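Side-chain contacts in nucleoporin nup120 (Schizosaccharomyces pombe, PDB 4GQ2), which serves as a structural constituent of the nuclear pore complex, whose nucleoporins can also dock transiently associated nuclear transport factors: residues 524-527 with 528-531; 732-735 with 736-740; 336-339 with 340-343. All blocks are in the same frame, centred on the assembly; numbering follows the deposited sequence.

Contact 1: residues 524-527 with 528-531; sequences NFDP and SNAV
The carboxylate of Asp526 and the amide of Asn529 stand almost perpendicular, their planes 87° apart. Asn529 ND2 reaches Asp526 OD2 at 2.6 Å on the anti side of that oxygen, but 35° out of the carboxylate plane, and the hydrogen bond is bent. The Phe525 ring is met obliquely by backbone oxygens, with Ala530 O 3.8 Å from its CE1. With chi1 at -178°, the Asp526 carboxylate swings away from the backbone N, and its oxygens come near Ser528 and Asn529. There OD1 accepts a weak bond from Ser528 N at 3.1 Å, closing an Asx turn over Pro527. This turn sits in the hairpin loop between antiparallel strands 520-525 and 532-536 of the beta-propeller domain. Beyond the backbone pairing of Asn524 with Tyr533, Asp526 N gives its hydrogen to Val531 O at 2.7 Å. With an alanine at Asp526, Asn529 ND2 and Ser528 N would probably both lose their carboxylate acceptor, and the Asn529 amide would be likely to turn more freely. Outside the loop, Thr73 OG1 also bonds OD2, and Ser528 OG pairs with Ser71 OG.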
loop_
_atom_site.group_PDB
_atom_site.type_symbol
_atom_site.label_atom_id
_atom_site.label_comp_id
_atom_site.label_asym_id
_atom_site.label_seq_id
_atom_site.Cartn_x
_atom_site.Cartn_y
_atom_site.Cartn_z
ATOM N N ASN A 524 -26.322 0.276 13.515
ATOM C CA ASN A 524 -27.496 0.334 12.646
ATOM C C ASN A 524 -27.533 -0.836 11.694
ATOM O O ASN A 524 -26.575 -1.064 10.949
ATOM C CB ASN A 524 -27.515 1.611 11.801
ATOM C CG ASN A 524 -27.559 2.870 12.630
ATOM O OD1 ASN A 524 -26.527 3.505 12.859
ATOM N ND2 ASN A 524 -28.756 3.250 13.079
ATOM N N PHE A 525 -28.643 -1.570 11.712
ATOM C CA PHE A 525 -28.886 -2.599 10.716
ATOM C C PHE A 525 -29.396 -1.908 9.467
ATOM O O PHE A 525 -30.283 -1.058 9.534
ATOM C CB PHE A 525 -29.900 -3.632 11.216
ATOM C CG PHE A 525 -30.180 -4.737 10.231
ATOM C CD1 PHE A 525 -29.287 -5.798 10.079
ATOM C CD2 PHE A 525 -31.340 -4.725 9.463
ATOM C CE1 PHE A 525 -29.541 -6.822 9.175
ATOM C CE2 PHE A 525 -31.598 -5.744 8.554
ATOM C CZ PHE A 525 -30.698 -6.791 8.411
ATOM N N ASP A 526 -28.797 -2.249 8.333
ATOM C CA ASP A 526 -29.242 -1.750 7.052
ATOM C C ASP A 526 -29.939 -2.910 6.363
ATOM O O ASP A 526 -29.293 -3.910 6.033
ATOM C CB ASP A 526 -28.055 -1.251 6.226
ATOM C CG ASP A 526 -28.469 -0.665 4.882
ATOM O OD1 ASP A 526 -29.678 -0.520 4.617
ATOM O OD2 ASP A 526 -27.570 -0.337 4.082
ATOM N N PRO A 527 -31.267 -2.798 6.174
ATOM C CA PRO A 527 -32.031 -3.849 5.498
ATOM C C PRO A 527 -31.831 -3.826 3.985
ATOM O O PRO A 527 -31.945 -4.869 3.335
ATOM C CB PRO A 527 -33.483 -3.517 5.855
ATOM C CG PRO A 527 -33.487 -2.046 6.103
ATOM C CD PRO A 527 -32.126 -1.690 6.635
ATOM N N SER A 528 -31.542 -2.642 3.442
ATOM C CA SER A 528 -31.258 -2.462 2.019
ATOM C C SER A 528 -30.076 -3.332 1.599
ATOM O O SER A 528 -30.172 -4.102 0.642
ATOM C CB SER A 528 -30.982 -0.986 1.716
ATOM O OG SER A 528 -30.508 -0.809 0.395
ATOM N N ASN A 529 -28.969 -3.198 2.324
ATOM C CA ASN A 529 -27.867 -4.154 2.260
ATOM C C ASN A 529 -28.191 -5.335 3.170
ATOM O O ASN A 529 -29.312 -5.464 3.654
ATOM C CB ASN A 529 -26.561 -3.484 2.697
ATOM C CG ASN A 529 -26.089 -2.422 1.716
ATOM O OD1 ASN A 529 -25.821 -2.717 0.553
ATOM N ND2 ASN A 529 -25.974 -1.181 2.186
ATOM N N ALA A 530 -27.221 -6.202 3.408
ATOM C CA ALA A 530 -27.403 -7.263 4.391
ATOM C C ALA A 530 -26.803 -6.856 5.740
ATOM O O ALA A 530 -26.830 -7.626 6.699
ATOM C CB ALA A 530 -26.751 -8.537 3.888
ATOM N N VAL A 531 -26.315 -5.620 5.812
ATOM C CA VAL A 531 -25.241 -5.247 6.735
ATOM C C VAL A 531 -25.640 -4.459 7.983
ATOM O O VAL A 531 -26.487 -3.567 7.933
ATOM C CB VAL A 531 -24.136 -4.488 5.962
ATOM C CG1 VAL A 531 -23.216 -3.718 6.894
ATOM C CG2 VAL A 531 -23.340 -5.467 5.113
#

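Contact 2: residues 732-735 with 736-740; sequences VSFL and LENSA
Helix 719-739 carries this contact along its later turns, where side chains four residues apart meet on the same flank and one of them bonds back to the backbone. The polar pair is Phe734 and Asn738. Asn738 ND2 donates to Phe734 O at 2.8 Å in a fairly straight bond; the oxygen lies practically in the amide plane, whereas the nitrogen approaches from above the carbonyl plane, 51° out of it. Asn738 N adds a weak bond to the same oxygen, so Asn738 grips Phe734 O twice, well through ND2 and weakly through N. A further weak bond joins Asn738 N to Leu735 O at 2.9 Å.

The same ND2 rests 3.6 Å above the face of the Phe734 ring, over its centre, with ring and amide planes inclined at 67°. A chi1 of 164° sets the ring opposite its own N, where the Asn738 amide lies over its face. Other parts of the chain meet the ring: Trp835 edge-to-face, and Leu812, Val813 and Leu816 of helix 812-822.

Another flank is apolar. Val732 and Leu736 run side by side, pointing the same way, with Val732 CG1 4.1 Å from Leu736 CD1, while Leu736 N bonds Val732 O at 2.9 Å. Leu736 also touches Leu686 of helix 672-703.

Placed over the ring, the amide nitrogen probably gains from the pi electrons as well as from the carbonyl, so a polar group is accommodated in a largely buried, hydrophobic setting with its rotation fixed by the bond to Phe734 O.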
loop_
_atom_site.group_PDB
_atom_site.type_symbol
_atom_site.label_atom_id
_atom_site.label_comp_id
_atom_site.label_asym_id
_atom_site.label_seq_id
_atom_site.Cartn_x
_atom_site.Cartn_y
_atom_site.Cartn_z
ATOM N N VAL A 732 -0.377 -14.508 -3.113
ATOM C CA VAL A 732 -0.691 -13.852 -1.855
ATOM C C VAL A 732 0.275 -12.689 -1.565
ATOM O O VAL A 732 -0.167 -11.572 -1.289
ATOM C CB VAL A 732 -0.755 -14.889 -0.707
ATOM C CG1 VAL A 732 -0.705 -14.213 0.650
ATOM C CG2 VAL A 732 -2.023 -15.735 -0.843
ATOM N N SER A 733 1.578 -12.945 -1.662
ATOM C CA SER A 733 2.597 -11.920 -1.403
ATOM C C SER A 733 2.539 -10.803 -2.431
ATOM O O SER A 733 2.729 -9.641 -2.096
ATOM C CB SER A 733 4.005 -12.529 -1.345
ATOM O OG SER A 733 4.076 -13.541 -0.347
ATOM N N PHE A 734 2.267 -11.158 -3.683
ATOM C CA PHE A 734 1.998 -10.171 -4.721
ATOM C C PHE A 734 0.878 -9.201 -4.310
ATOM O O PHE A 734 1.075 -7.978 -4.277
ATOM C CB PHE A 734 1.694 -10.885 -6.040
ATOM C CG PHE A 734 1.051 -10.017 -7.078
ATOM C CD1 PHE A 734 1.792 -9.068 -7.766
ATOM C CD2 PHE A 734 -0.297 -10.191 -7.408
ATOM C CE1 PHE A 734 1.199 -8.279 -8.745
ATOM C CE2 PHE A 734 -0.897 -9.404 -8.378
ATOM C CZ PHE A 734 -0.149 -8.443 -9.045
ATOM N N LEU A 735 -0.281 -9.745 -3.956
ATOM C CA LEU A 735 -1.399 -8.910 -3.518
ATOM C C LEU A 735 -1.131 -8.098 -2.245
ATOM O O LEU A 735 -1.621 -6.975 -2.113
ATOM C CB LEU A 735 -2.683 -9.728 -3.384
ATOM C CG LEU A 735 -3.223 -10.253 -4.723
ATOM C CD1 LEU A 735 -4.293 -11.300 -4.486
ATOM C CD2 LEU A 735 -3.764 -9.126 -5.598
ATOM N N LEU A 736 -0.352 -8.655 -1.318
ATOM C CA LEU A 736 0.034 -7.919 -0.112
ATOM C C LEU A 736 0.879 -6.681 -0.472
ATOM O O LEU A 736 0.770 -5.633 0.169
ATOM C CB LEU A 736 0.753 -8.827 0.907
ATOM C CG LEU A 736 -0.192 -9.766 1.675
ATOM C CD1 LEU A 736 0.558 -10.765 2.539
ATOM C CD2 LEU A 736 -1.172 -8.974 2.531
ATOM N N GLU A 737 1.683 -6.801 -1.524
ATOM C CA GLU A 737 2.432 -5.667 -2.042
ATOM C C GLU A 737 1.489 -4.648 -2.694
ATOM O O GLU A 737 1.813 -3.470 -2.791
ATOM C CB GLU A 737 3.524 -6.133 -3.017
ATOM C CG GLU A 737 4.820 -5.336 -2.907
ATOM C CD GLU A 737 5.840 -5.664 -3.992
ATOM O OE1 GLU A 737 6.230 -4.734 -4.744
ATOM O OE2 GLU A 737 6.259 -6.842 -4.088
ATOM N N ASN A 738 0.311 -5.096 -3.117
ATOM C CA ASN A 738 -0.663 -4.188 -3.724
ATOM C C ASN A 738 -1.405 -3.352 -2.668
ATOM O O ASN A 738 -2.009 -2.312 -2.974
ATOM C CB ASN A 738 -1.655 -4.973 -4.593
ATOM C CG ASN A 738 -1.109 -5.290 -5.974
ATOM O OD1 ASN A 738 -1.548 -4.707 -6.964
ATOM N ND2 ASN A 738 -0.155 -6.223 -6.053
ATOM N N SER A 739 -1.355 -3.817 -1.425
ATOM C CA SER A 739 -2.138 -3.225 -0.345
ATOM C C SER A 739 -1.691 -1.815 0.013
ATOM O O SER A 739 -2.530 -0.951 0.265
ATOM C CB SER A 739 -2.108 -4.117 0.890
ATOM O OG SER A 739 -3.069 -3.667 1.825
ATOM N N ALA A 740 -0.378 -1.587 0.026
ATOM C CA ALA A 740 0.183 -0.268 0.349
ATOM C C ALA A 740 0.600 0.529 -0.891
ATOM O O ALA A 740 1.157 1.627 -0.783
ATOM C CB ALA A 740 1.356 -0.407 1.311
#

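Contact 3: residues 336-339 with 340-343; sequences SLPD and DEFI
An inverse gamma turn centred on Glu341 lies in the loop between strands 324-328 and 346-354. Its closing bond runs from Phe342 N to Asp340 O at 2.8 Å, and Ile343 N reaches that same oxygen, giving it two donors. Just before the turn, Asp339 folds its carboxylate back on the following peptide: OD1 takes the hydrogen of Asp340 N at 2.8 Å with an N-H...O angle of 157°, met on the anti side and 21° out of the carboxylate plane. Glu341 N also makes a weak bond to Asp339 O.

Glu341 brings its carboxylate back alongside Leu337 and Pro338. A bend at chi2 (145°) steers the carboxylate there, and OE2 lies 3.4 Å from Pro338 CD and 3.5 Å from Leu337 CB. It also comes to 3.0 Å from Pro338 O; both are acceptors, with no hydrogen to share, and the bond that OE2 receives from His307 NE2 probably offsets the repulsion. The Asp339 and Asp340 carboxylates are like charges 4.4 Å apart, OD1 to OD2, which is likely to be tolerable because the loop is exposed to solvent.

Pro338 is the buried residue here, resting on His307, from the loop between strands 297-302 and 309-317, and on Trp345, immediately ahead of strand 346-354; Ser336 O makes a weak bond to Gln377 of strand 373-382.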
loop_
_atom_site.group_PDB
_atom_site.type_symbol
_atom_site.label_atom_id
_atom_site.label_comp_id
_atom_site.label_asym_id
_atom_site.label_seq_id
_atom_site.Cartn_x
_atom_site.Cartn_y
_atom_site.Cartn_z
ATOM N N SER A 336 -24.710 -13.018 27.482
ATOM C CA SER A 336 -23.565 -13.757 27.991
ATOM C C SER A 336 -22.695 -12.806 28.807
ATOM O O SER A 336 -22.927 -11.594 28.814
ATOM C CB SER A 336 -22.759 -14.332 26.833
ATOM O OG SER A 336 -23.576 -14.497 25.689
ATOM N N LEU A 337 -21.700 -13.355 29.494
ATOM C CA LEU A 337 -20.766 -12.545 30.264
ATOM C C LEU A 337 -19.793 -11.787 29.345
ATOM O O LEU A 337 -19.124 -12.403 28.510
ATOM C CB LEU A 337 -19.999 -13.417 31.274
ATOM C CG LEU A 337 -19.136 -14.597 30.790
ATOM C CD1 LEU A 337 -17.956 -14.829 31.724
ATOM C CD2 LEU A 337 -19.944 -15.879 30.606
ATOM N N PRO A 338 -19.760 -10.440 29.443
ATOM C CA PRO A 338 -18.567 -9.753 28.972
ATOM C C PRO A 338 -17.378 -10.092 29.868
ATOM O O PRO A 338 -17.564 -10.447 31.031
ATOM C CB PRO A 338 -18.950 -8.277 29.087
ATOM C CG PRO A 338 -20.416 -8.277 28.827
ATOM C CD PRO A 338 -20.905 -9.512 29.540
ATOM N N ASP A 339 -16.178 -9.969 29.315
ATOM C CA ASP A 339 -14.947 -10.530 29.887
ATOM C C ASP A 339 -14.666 -10.284 31.381
ATOM O O ASP A 339 -15.013 -11.120 32.220
ATOM C CB ASP A 339 -13.756 -10.091 29.038
ATOM C CG ASP A 339 -13.898 -8.671 28.553
ATOM O OD1 ASP A 339 -13.691 -7.745 29.367
ATOM O OD2 ASP A 339 -14.238 -8.484 27.367
ATOM N N ASP A 340 -14.036 -9.156 31.707
ATOM C CA ASP A 340 -13.505 -8.938 33.059
ATOM C C ASP A 340 -14.427 -8.126 33.971
ATOM O O ASP A 340 -14.216 -6.931 34.181
ATOM C CB ASP A 340 -12.106 -8.309 32.993
ATOM C CG ASP A 340 -11.021 -9.325 32.677
ATOM O OD1 ASP A 340 -10.964 -10.375 33.354
ATOM O OD2 ASP A 340 -10.211 -9.070 31.760
ATOM N N GLU A 341 -15.429 -8.797 34.535
ATOM C CA GLU A 341 -16.457 -8.129 35.341
ATOM C C GLU A 341 -16.045 -7.767 36.779
ATOM O O GLU A 341 -16.679 -8.175 37.759
ATOM C CB GLU A 341 -17.766 -8.918 35.298
ATOM C CG GLU A 341 -18.415 -8.927 33.921
ATOM C CD GLU A 341 -19.123 -10.235 33.605
ATOM O OE1 GLU A 341 -18.803 -11.265 34.236
ATOM O OE2 GLU A 341 -19.990 -10.239 32.708
ATOM N N PHE A 342 -14.952 -7.018 36.883
ATOM C CA PHE A 342 -14.678 -6.173 38.044
ATOM C C PHE A 342 -14.400 -4.749 37.544
ATOM O O PHE A 342 -14.168 -3.829 38.333
ATOM C CB PHE A 342 -13.553 -6.722 38.937
ATOM C CG PHE A 342 -12.535 -7.560 38.213
ATOM C CD1 PHE A 342 -11.470 -6.967 37.539
ATOM C CD2 PHE A 342 -12.629 -8.949 38.225
ATOM C CE1 PHE A 342 -10.528 -7.741 36.878
ATOM C CE2 PHE A 342 -11.690 -9.729 37.566
ATOM C CZ PHE A 342 -10.638 -9.125 36.892
ATOM N N ILE A 343 -14.423 -4.601 36.217
ATOM C CA ILE A 343 -14.583 -3.306 35.543
ATOM C C ILE A 343 -15.964 -3.270 34.868
ATOM O O ILE A 343 -16.423 -4.294 34.347
ATOM C CB ILE A 343 -13.448 -3.000 34.527
ATOM C CG1 ILE A 343 -13.207 -4.164 33.556
ATOM C CG2 ILE A 343 -12.160 -2.638 35.252
ATOM C CD1 ILE A 343 -13.927 -4.041 32.226
#

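Burial separates the three contacts. Contact 2 is core, gripped among helices 672-703, 770-777, 812-822 and 826-832. Contact 3 is a surface loop and contact 1 is intermediate. Contacts 1 and 3 lie in the beta-propeller domain, in loops next to strands 520-525 and 346-354, the two outer strands of one mixed sheet, with centres about 29 Å apart; contact 2 belongs to a helix. In both loops an aspartate carboxylate accepts a nearby N-H, weakly from the backbone and more firmly from an amide in contact 1, from the backbone in contact 3, whereas in the helix an amide donates to a carbonyl and lies over an aromatic face beside apolar contacts. None of the three touches another.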